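Local coordinates for mbSHANK1 protein (PDB 6X23) that binds a GIRK3 peptide through its PDZ domain and, judging by its family, may act as a receptor-linked scaffold in a choanoflagellate, at residues L15-G20 and V92-A97; F24-S29 and Q43-V48; A61-L66 and I96-S101. All blocks are in the same frame, centred on the assembly; numbering follows the deposited sequence.

All three contacts belong to one PDZ fold, and each joins antiparallel strands. Contacts 1 and 3 share strand 91-99, which pairs with strand 10-18 on one side and strand 64-68 on the other. Contact 1 is the most buried and almost purely apolar beyond its backbone bonds. Contact 3 is partly buried: its apolar pairs give way to a salt bridge near the chain's C-terminal end. Contact 2 lies in the second, two-stranded sheet, nested in the chain between the strands of contact 1; its Phe26 packs on Phe94, while its other face carries Ser29 and Trp44, and the bound peptide pairs with strand 26-29.

Contact 1: L15-G20 and V92-A97; sequences LIIMRG and VAFRIA
In the PDZ sheet, strand 10-18 lies along the last strand, 91-99, and Leu15, Ile16 and Ile17 pair antiparallel with Phe94, Ala93 and Val92. Leu15 and Phe94 exchange two backbone bonds, Leu15 N to Phe94 O at 2.7 Å and Phe94 N to Leu15 O at 2.9 Å. Ile17 and Val92 do the same, both bonds being 3.0 Å, Ile17 N to Val92 O and Val92 N to Ile17 O. Leu15, Ile17, Val92 and Phe94 share the buried face. With CG1 anti to its carbonyl carbon (chi1 -39°) and the chain then extended, Ile17 reaches into the interior, and its CD1 meets the Phe94 ring obliquely, 3.6 Å from CD2. Val92 lies beside it, CG1 being 3.9 Å from Ile17 CB. Leu15 CD1 leans on Ile96 CG1 at 4.0 Å. Branched and aromatic side chains suit this face because they fill the interior, where Ile17 also meets helix 53-57 and Phe94 meets Leu65 of strand 64-68. On the outer face Ala93 is small, and Ile16 CG1 passes its CB at 4.3 Å. Such a pairing of first and last strands, with an apolar inner face, is typical of the PDZ fold, whose chain ends lie close together.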
loop_
_atom_site.group_PDB
_atom_site.type_symbol
_atom_site.label_atom_id
_atom_site.label_comp_id
_atom_site.label_asym_id
_atom_site.label_seq_id
_atom_site.Cartn_x
_atom_site.Cartn_y
_atom_site.Cartn_z
ATOM N N LEU A 15 5.999 0.814 7.580
ATOM C CA LEU A 15 4.834 0.203 8.206
ATOM C C LEU A 15 4.975 -1.309 8.120
ATOM O O LEU A 15 5.519 -1.822 7.137
ATOM C CB LEU A 15 3.540 0.607 7.497
ATOM C CG LEU A 15 2.770 1.883 7.731
ATOM C CD1 LEU A 15 3.629 3.036 7.401
ATOM C CD2 LEU A 15 1.572 1.839 6.791
ATOM N N ILE A 16 4.468 -2.017 9.137
ATOM C CA ILE A 16 4.393 -3.471 9.168
ATOM C C ILE A 16 2.970 -3.856 9.509
ATOM O O ILE A 16 2.393 -3.338 10.473
ATOM C CB ILE A 16 5.374 -4.107 10.171
ATOM C CG1 ILE A 16 6.812 -3.709 9.829
ATOM C CG2 ILE A 16 5.305 -5.613 10.073
ATOM C CD1 ILE A 16 7.848 -4.247 10.782
ATOM N N ILE A 17 2.393 -4.742 8.703
ATOM C CA ILE A 17 0.979 -5.085 8.757
ATOM C C ILE A 17 0.849 -6.599 8.772
ATOM O O ILE A 17 1.389 -7.281 7.885
ATOM C CB ILE A 17 0.200 -4.493 7.568
ATOM C CG1 ILE A 17 0.706 -3.090 7.230
ATOM C CG2 ILE A 17 -1.265 -4.425 7.893
ATOM C CD1 ILE A 17 -0.061 -2.419 6.092
ATOM N N MET A 18 0.152 -7.131 9.776
ATOM C CA MET A 18 -0.188 -8.544 9.877
ATOM C C MET A 18 -1.415 -8.783 9.008
ATOM O O MET A 18 -2.317 -7.939 8.964
ATOM C CB MET A 18 -0.507 -8.929 11.323
ATOM C CG MET A 18 0.570 -8.608 12.374
ATOM S SD MET A 18 2.103 -9.542 12.269
ATOM C CE MET A 18 3.128 -8.793 13.546
ATOM N N ARG A 19 -1.469 -9.921 8.327
ATOM C CA ARG A 19 -2.629 -10.204 7.489
ATOM C C ARG A 19 -3.816 -10.567 8.364
ATOM O O ARG A 19 -3.674 -11.320 9.327
ATOM C CB ARG A 19 -2.342 -11.344 6.501
ATOM C CG ARG A 19 -3.493 -11.570 5.524
ATOM C CD ARG A 19 -3.184 -12.637 4.496
ATOM N NE ARG A 19 -1.914 -12.382 3.845
ATOM C CZ ARG A 19 -1.785 -11.953 2.591
ATOM N NH1 ARG A 19 -2.872 -11.739 1.854
ATOM N NH2 ARG A 19 -0.569 -11.750 2.071
ATOM N N GLY A 20 -4.984 -10.022 8.040
ATOM C CA GLY A 20 -6.216 -10.399 8.702
ATOM C C GLY A 20 -6.826 -11.618 8.042
ATOM O O GLY A 20 -6.173 -12.342 7.291
ATOM N N VAL A 92 3.467 -8.251 5.976
ATOM C CA VAL A 92 3.959 -7.441 4.870
ATOM C C VAL A 92 4.588 -6.207 5.482
ATOM O O VAL A 92 4.195 -5.770 6.565
ATOM C CB VAL A 92 2.831 -7.044 3.877
ATOM C CG1 VAL A 92 1.959 -5.955 4.459
ATOM C CG2 VAL A 92 3.374 -6.598 2.561
ATOM N N ALA A 93 5.564 -5.644 4.791
ATOM C CA ALA A 93 6.147 -4.365 5.166
ATOM C C ALA A 93 6.088 -3.424 3.975
ATOM O O ALA A 93 6.384 -3.812 2.837
ATOM C CB ALA A 93 7.591 -4.508 5.636
ATOM N N PHE A 94 5.680 -2.189 4.261
ATOM C CA PHE A 94 5.554 -1.108 3.298
ATOM C C PHE A 94 6.429 0.039 3.760
ATOM O O PHE A 94 6.510 0.321 4.963
ATOM C CB PHE A 94 4.102 -0.606 3.188
ATOM C CG PHE A 94 3.148 -1.605 2.585
ATOM C CD1 PHE A 94 3.513 -2.359 1.487
ATOM C CD2 PHE A 94 1.892 -1.806 3.136
ATOM C CE1 PHE A 94 2.635 -3.278 0.930
ATOM C CE2 PHE A 94 1.021 -2.745 2.593
ATOM C CZ PHE A 94 1.403 -3.478 1.488
ATOM N N ARG A 95 7.083 0.693 2.809
ATOM C CA ARG A 95 7.513 2.073 2.962
ATOM C C ARG A 95 6.660 2.927 2.035
ATOM O O ARG A 95 6.493 2.589 0.864
ATOM C CB ARG A 95 8.991 2.230 2.626
ATOM C CG ARG A 95 9.539 3.630 2.816
ATOM C CD ARG A 95 11.007 3.628 2.557
ATOM N NE ARG A 95 11.608 4.868 3.021
ATOM C CZ ARG A 95 12.907 5.129 2.905
ATOM N NH1 ARG A 95 13.705 4.234 2.333
ATOM N NH2 ARG A 95 13.405 6.283 3.348
ATOM N N ILE A 96 6.114 4.018 2.552
ATOM C CA ILE A 96 5.165 4.836 1.809
ATOM C C ILE A 96 5.524 6.308 1.933
ATOM O O ILE A 96 6.271 6.719 2.818
ATOM C CB ILE A 96 3.722 4.620 2.287
ATOM C CG1 ILE A 96 3.624 4.885 3.803
ATOM C CG2 ILE A 96 3.247 3.243 1.847
ATOM C CD1 ILE A 96 3.080 6.285 4.174
ATOM N N ALA A 97 4.921 7.101 1.048
ATOM C CA ALA A 97 5.052 8.554 1.044
ATOM C C ALA A 97 3.693 9.171 1.343
ATOM O O ALA A 97 2.685 8.767 0.761
ATOM C CB ALA A 97 5.600 9.053 -0.298
#

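Contact 2: F24-S29 and Q43-V48; sequences FGFRLS and QWVRNV
Phe26 holds CG between the backbone N and the carbonyl carbon (chi1 68°), which sets its ring beside Val45, while Leu28 swings CG anti to its backbone N (chi1 -164°), bringing CD1 to Trp44 O at 3.4 Å. These residues belong to the two-stranded sheet of the PDZ domain whose strand 26-29 also receives the bound peptide: Arg27, Leu28 and Ser29 pair antiparallel with it, so the sheet runs on into the ligand. Phe26, Leu28, Val45 and Val48 face the interior. Val48 CG2 lies against Phe26 CB, and Val45 CG1 approaches the ring obliquely, 3.9 Å from CD2, the two side chains crossing at about a right angle. Leu28 CG rests on Gln43 CB at 3.8 Å; the amide of Gln43 is hydrogen-bonded to His78. Apolar groups fit here because helices 78-87 and 53-57 close over this side, and Phe26 also packs on an apolar side chain of the peptide. At a beta bulge, where Arg46 and Asn47 face Arg27, Arg46 N gives Arg27 O a nearly linear bond of 3.1 Å. On the face of Ser29 and Trp44, the Arg46 side chain comes to Ser29, and Trp44 CZ3 lies over one face of its guanidinium, offset toward the rim. Arg46 also packs on an acidic side chain of the peptide, and its NE donates to Ser29 OG at 3.1 Å, with the hydroxyl oxygen near the guanidinium plane.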
loop_
_atom_site.group_PDB
_atom_site.type_symbol
_atom_site.label_atom_id
_atom_site.label_comp_id
_atom_site.label_asym_id
_atom_site.label_seq_id
_atom_site.Cartn_x
_atom_site.Cartn_y
_atom_site.Cartn_z
ATOM N N PHE A 24 -5.229 -7.557 4.222
ATOM C CA PHE A 24 -4.614 -6.430 4.910
ATOM C C PHE A 24 -5.628 -5.332 5.187
ATOM O O PHE A 24 -5.502 -4.622 6.192
ATOM C CB PHE A 24 -3.418 -5.912 4.098
ATOM C CG PHE A 24 -2.294 -6.919 4.002
ATOM C CD1 PHE A 24 -1.651 -7.365 5.149
ATOM C CD2 PHE A 24 -1.930 -7.462 2.794
ATOM C CE1 PHE A 24 -0.664 -8.297 5.085
ATOM C CE2 PHE A 24 -0.937 -8.411 2.727
ATOM C CZ PHE A 24 -0.312 -8.829 3.877
ATOM N N GLY A 25 -6.637 -5.195 4.325
ATOM C CA GLY A 25 -7.751 -4.305 4.587
ATOM C C GLY A 25 -7.687 -2.944 3.916
ATOM O O GLY A 25 -8.077 -1.926 4.499
ATOM N N PHE A 26 -7.256 -2.931 2.668
ATOM C CA PHE A 26 -7.223 -1.659 1.930
ATOM C C PHE A 26 -7.286 -1.945 0.441
ATOM O O PHE A 26 -7.087 -3.075 0.028
ATOM C CB PHE A 26 -5.993 -0.830 2.288
ATOM C CG PHE A 26 -4.672 -1.378 1.833
ATOM C CD1 PHE A 26 -3.991 -2.307 2.585
ATOM C CD2 PHE A 26 -4.091 -0.948 0.666
ATOM C CE1 PHE A 26 -2.763 -2.788 2.172
ATOM C CE2 PHE A 26 -2.864 -1.431 0.258
ATOM C CZ PHE A 26 -2.198 -2.352 1.009
ATOM N N ARG A 27 -7.617 -0.916 -0.346
ATOM C CA ARG A 27 -7.713 -1.053 -1.824
ATOM C C ARG A 27 -6.556 -0.276 -2.458
ATOM O O ARG A 27 -6.495 0.953 -2.260
ATOM C CB ARG A 27 -9.067 -0.534 -2.321
ATOM C CG ARG A 27 -10.261 -1.335 -1.824
ATOM C CD ARG A 27 -11.526 -0.499 -1.756
ATOM N NE ARG A 27 -12.582 -1.146 -0.990
ATOM C CZ ARG A 27 -12.898 -2.432 -1.082
ATOM N NH1 ARG A 27 -13.876 -2.928 -0.342
ATOM N NH2 ARG A 27 -12.236 -3.219 -1.910
ATOM N N LEU A 28 -5.678 -0.969 -3.190
ATOM C CA LEU A 28 -4.549 -0.311 -3.795
ATOM C C LEU A 28 -4.972 0.161 -5.178
ATOM O O LEU A 28 -5.870 -0.400 -5.798
ATOM C CB LEU A 28 -3.383 -1.277 -3.866
ATOM C CG LEU A 28 -2.061 -0.607 -4.128
ATOM C CD1 LEU A 28 -1.672 0.241 -2.915
ATOM C CD2 LEU A 28 -1.071 -1.702 -4.436
ATOM N N SER A 29 -4.356 1.216 -5.656
ATOM C CA SER A 29 -4.865 1.826 -6.869
ATOM C C SER A 29 -3.725 2.546 -7.558
ATOM O O SER A 29 -2.937 3.226 -6.895
ATOM C CB SER A 29 -5.985 2.807 -6.547
ATOM O OG SER A 29 -6.387 3.505 -7.705
ATOM N N GLN A 43 1.822 2.985 -7.168
ATOM C CA GLN A 43 0.482 2.670 -6.695
ATOM C C GLN A 43 0.190 3.455 -5.429
ATOM O O GLN A 43 1.084 4.017 -4.819
ATOM C CB GLN A 43 0.344 1.174 -6.417
ATOM C CG GLN A 43 0.918 0.302 -7.503
ATOM C CD GLN A 43 0.303 0.598 -8.845
ATOM O OE1 GLN A 43 -0.903 0.421 -9.039
ATOM N NE2 GLN A 43 1.119 1.087 -9.777
ATOM N N TRP A 44 -1.072 3.472 -5.011
ATOM C CA TRP A 44 -1.403 4.223 -3.808
ATOM C C TRP A 44 -2.670 3.691 -3.145
ATOM O O TRP A 44 -3.484 2.996 -3.758
ATOM C CB TRP A 44 -1.540 5.716 -4.105
ATOM C CG TRP A 44 -2.491 6.044 -5.188
ATOM C CD1 TRP A 44 -2.264 5.976 -6.531
ATOM C CD2 TRP A 44 -3.829 6.533 -5.029
ATOM N NE1 TRP A 44 -3.392 6.370 -7.221
ATOM C CE2 TRP A 44 -4.362 6.723 -6.321
ATOM C CE3 TRP A 44 -4.628 6.824 -3.919
ATOM C CZ2 TRP A 44 -5.657 7.190 -6.532
ATOM C CZ3 TRP A 44 -5.910 7.291 -4.129
ATOM C CH2 TRP A 44 -6.414 7.466 -5.427
ATOM N N VAL A 45 -2.807 4.041 -1.868
ATOM C CA VAL A 45 -3.901 3.602 -1.004
ATOM C C VAL A 45 -5.071 4.565 -1.186
ATOM O O VAL A 45 -4.904 5.784 -1.062
ATOM C CB VAL A 45 -3.438 3.559 0.466
ATOM C CG1 VAL A 45 -4.506 2.916 1.361
ATOM C CG2 VAL A 45 -2.096 2.839 0.598
ATOM N N ARG A 46 -6.170 4.013 -1.708
ATOM C CA ARG A 46 -7.395 4.775 -2.092
ATOM C C ARG A 46 -8.391 4.847 -0.949
ATOM O O ARG A 46 -9.158 5.813 -0.945
ATOM C CB ARG A 46 -8.103 4.172 -3.304
ATOM C CG ARG A 46 -8.921 5.176 -4.106
ATOM C CD ARG A 46 -9.171 4.756 -5.546
ATOM N NE ARG A 46 -8.481 5.531 -6.572
ATOM C CZ ARG A 46 -8.873 6.723 -7.016
ATOM N NH1 ARG A 46 -8.191 7.344 -7.959
ATOM N NH2 ARG A 46 -9.948 7.299 -6.519
ATOM N N ASN A 47 -8.366 3.861 -0.062
ATOM C CA ASN A 47 -9.228 3.778 1.147
ATOM C C ASN A 47 -8.739 2.620 2.015
ATOM O O ASN A 47 -8.028 1.791 1.505
ATOM C CB ASN A 47 -10.723 3.666 0.838
ATOM C CG ASN A 47 -11.199 2.249 0.636
ATOM O OD1 ASN A 47 -11.433 1.533 1.600
ATOM N ND2 ASN A 47 -11.345 1.849 -0.615
ATOM N N VAL A 48 -9.075 2.611 3.309
ATOM C CA VAL A 48 -8.574 1.533 4.217
ATOM C C VAL A 48 -9.686 1.123 5.188
ATOM O O VAL A 48 -10.362 2.025 5.723
ATOM C CB VAL A 48 -7.308 1.996 4.968
ATOM C CG1 VAL A 48 -7.027 1.164 6.210
ATOM C CG2 VAL A 48 -6.088 2.031 4.061
#

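Contact 3: A61-L66 and I96-S101; sequences AGDRLL and IARRLS
Strands 64-66 and 96-99 run antiparallel at an angle of 148°, their axes 4.7 Å apart at the closest, and Arg64 and Ala97 are joined by two bonds, Arg64 N to Ala97 O at 2.9 Å and Ala97 N to Arg64 O at 2.8 Å. Just before the strand, Asp63 meets Arg98 side-on: NE reaches OD1 and NH2 reaches OD2, each at 2.7 Å. Carboxylate and guanidinium are nearly coplanar, 25° apart, and both oxygens are met on their syn sides. The bend of the Arg98 chain at chi3 (-57°) turns its planar end alongside the acid. Asp63 OD2 also accepts from Gln60 N and Arg98 NH2 also donates to Gly58 O, so the pair pins the 58-63 loop to the last strand and is probably kept charged. Ile96 CD1 packs against the Asp63 carboxylate, while its CG2 touches Leu65 CD1 at 4.0 Å. On the other face small Ala97 leaves room for Leu66, whose CD1 lies 3.8 Å from its CB, and for the Arg64 guanidinium, which has that methyl over one face and forms a salt bridge with Glu10. Strand 64-68 lies between strand 91-99 and strand 71-72, with Leu65 turned to helix 78-87 and Leu66 touching Lys12 of strand 10-18.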
loop_
_atom_site.group_PDB
_atom_site.type_symbol
_atom_site.label_atom_id
_atom_site.label_comp_id
_atom_site.label_asym_id
_atom_site.label_seq_id
_atom_site.Cartn_x
_atom_site.Cartn_y
_atom_site.Cartn_z
ATOM N N ALA A 61 -5.463 6.528 3.751
ATOM C CA ALA A 61 -5.810 6.847 2.376
ATOM C C ALA A 61 -4.865 7.916 1.855
ATOM O O ALA A 61 -4.492 8.842 2.578
ATOM C CB ALA A 61 -7.260 7.320 2.286
ATOM N N GLY A 62 -4.436 7.760 0.609
ATOM C CA GLY A 62 -3.499 8.675 0.035
ATOM C C GLY A 62 -2.052 8.261 0.194
ATOM O O GLY A 62 -1.211 8.678 -0.611
ATOM N N ASP A 63 -1.736 7.449 1.206
ATOM C CA ASP A 63 -0.402 6.872 1.298
ATOM C C ASP A 63 -0.020 6.256 -0.037
ATOM O O ASP A 63 -0.780 5.473 -0.610
ATOM C CB ASP A 63 -0.339 5.804 2.392
ATOM C CG ASP A 63 -0.302 6.377 3.790
ATOM O OD1 ASP A 63 0.048 7.563 4.005
ATOM O OD2 ASP A 63 -0.616 5.606 4.708
ATOM N N ARG A 64 1.155 6.616 -0.528
ATOM C CA ARG A 64 1.664 6.136 -1.805
ATOM C C ARG A 64 2.748 5.099 -1.560
ATOM O O ARG A 64 3.652 5.323 -0.754
ATOM C CB ARG A 64 2.216 7.290 -2.646
ATOM C CG ARG A 64 2.925 6.828 -3.903
ATOM C CD ARG A 64 3.172 7.992 -4.836
ATOM N NE ARG A 64 4.050 8.992 -4.252
ATOM C CZ ARG A 64 5.367 8.941 -4.352
ATOM N NH1 ARG A 64 5.928 7.934 -5.006
ATOM N NH2 ARG A 64 6.116 9.889 -3.806
ATOM N N LEU A 65 2.663 3.984 -2.273
ATOM C CA LEU A 65 3.524 2.837 -2.053
ATOM C C LEU A 65 4.902 3.088 -2.650
ATOM O O LEU A 65 5.027 3.371 -3.846
ATOM C CB LEU A 65 2.884 1.606 -2.680
ATOM C CG LEU A 65 3.521 0.277 -2.288
ATOM C CD1 LEU A 65 3.811 0.214 -0.781
ATOM C CD2 LEU A 65 2.618 -0.870 -2.695
ATOM N N LEU A 66 5.939 2.980 -1.827
ATOM C CA LEU A 66 7.305 3.115 -2.291
ATOM C C LEU A 66 8.082 1.808 -2.221
ATOM O O LEU A 66 8.769 1.444 -3.180
ATOM C CB LEU A 66 8.017 4.183 -1.472
ATOM C CG LEU A 66 7.964 5.641 -1.937
ATOM C CD1 LEU A 66 6.579 6.074 -2.374
ATOM C CD2 LEU A 66 8.442 6.533 -0.793
ATOM N N ILE A 96 6.114 4.018 2.552
ATOM C CA ILE A 96 5.165 4.836 1.809
ATOM C C ILE A 96 5.524 6.308 1.933
ATOM O O ILE A 96 6.271 6.719 2.818
ATOM C CB ILE A 96 3.722 4.620 2.287
ATOM C CG1 ILE A 96 3.624 4.885 3.803
ATOM C CG2 ILE A 96 3.247 3.243 1.847
ATOM C CD1 ILE A 96 3.080 6.285 4.174
ATOM N N ALA A 97 4.921 7.101 1.048
ATOM C CA ALA A 97 5.052 8.554 1.044
ATOM C C ALA A 97 3.693 9.171 1.343
ATOM O O ALA A 97 2.685 8.767 0.761
ATOM C CB ALA A 97 5.600 9.053 -0.298
ATOM N N ARG A 98 3.671 10.144 2.248
ATOM C CA ARG A 98 2.448 10.675 2.823
ATOM C C ARG A 98 2.474 12.190 2.764
ATOM O O ARG A 98 3.458 12.818 3.156
ATOM C CB ARG A 98 2.289 10.198 4.277
ATOM C CG ARG A 98 1.328 10.952 5.119
ATOM C CD ARG A 98 1.149 10.236 6.430
ATOM N NE ARG A 98 0.692 8.853 6.254
ATOM C CZ ARG A 98 0.763 7.907 7.198
ATOM N NH1 ARG A 98 1.287 8.174 8.389
ATOM N NH2 ARG A 98 0.310 6.680 6.962
ATOM N N ARG A 99 1.387 12.762 2.270
ATOM C CA ARG A 99 1.250 14.205 2.207
ATOM C C ARG A 99 1.448 14.801 3.586
ATOM O O ARG A 99 0.919 14.283 4.560
ATOM C CB ARG A 99 -0.140 14.557 1.691
ATOM C CG ARG A 99 -1.305 14.469 2.737
ATOM C CD ARG A 99 -1.520 13.160 3.604
ATOM N NE ARG A 99 -2.176 13.520 4.880
ATOM C CZ ARG A 99 -1.521 13.822 6.019
ATOM N NH1 ARG A 99 -0.201 13.719 6.085
ATOM N NH2 ARG A 99 -2.173 14.196 7.136
ATOM N N LEU A 100 2.217 15.872 3.697
ATOM C CA LEU A 100 2.467 16.385 5.040
ATOM C C LEU A 100 1.620 17.606 5.370
ATOM O O LEU A 100 1.019 17.664 6.453
ATOM C CB LEU A 100 3.960 16.708 5.222
ATOM C CG LEU A 100 4.886 15.525 5.526
ATOM C CD1 LEU A 100 6.213 15.983 6.137
ATOM C CD2 LEU A 100 4.219 14.508 6.436
ATOM N N SER A 101 1.585 18.604 4.461
ATOM C CA SER A 101 0.762 19.789 4.649
ATOM C C SER A 101 -0.670 19.310 4.852
ATOM O O SER A 101 -1.192 19.459 5.969
ATOM C CB SER A 101 0.903 20.765 3.475
ATOM O OG SER A 101 0.061 21.901 3.645
#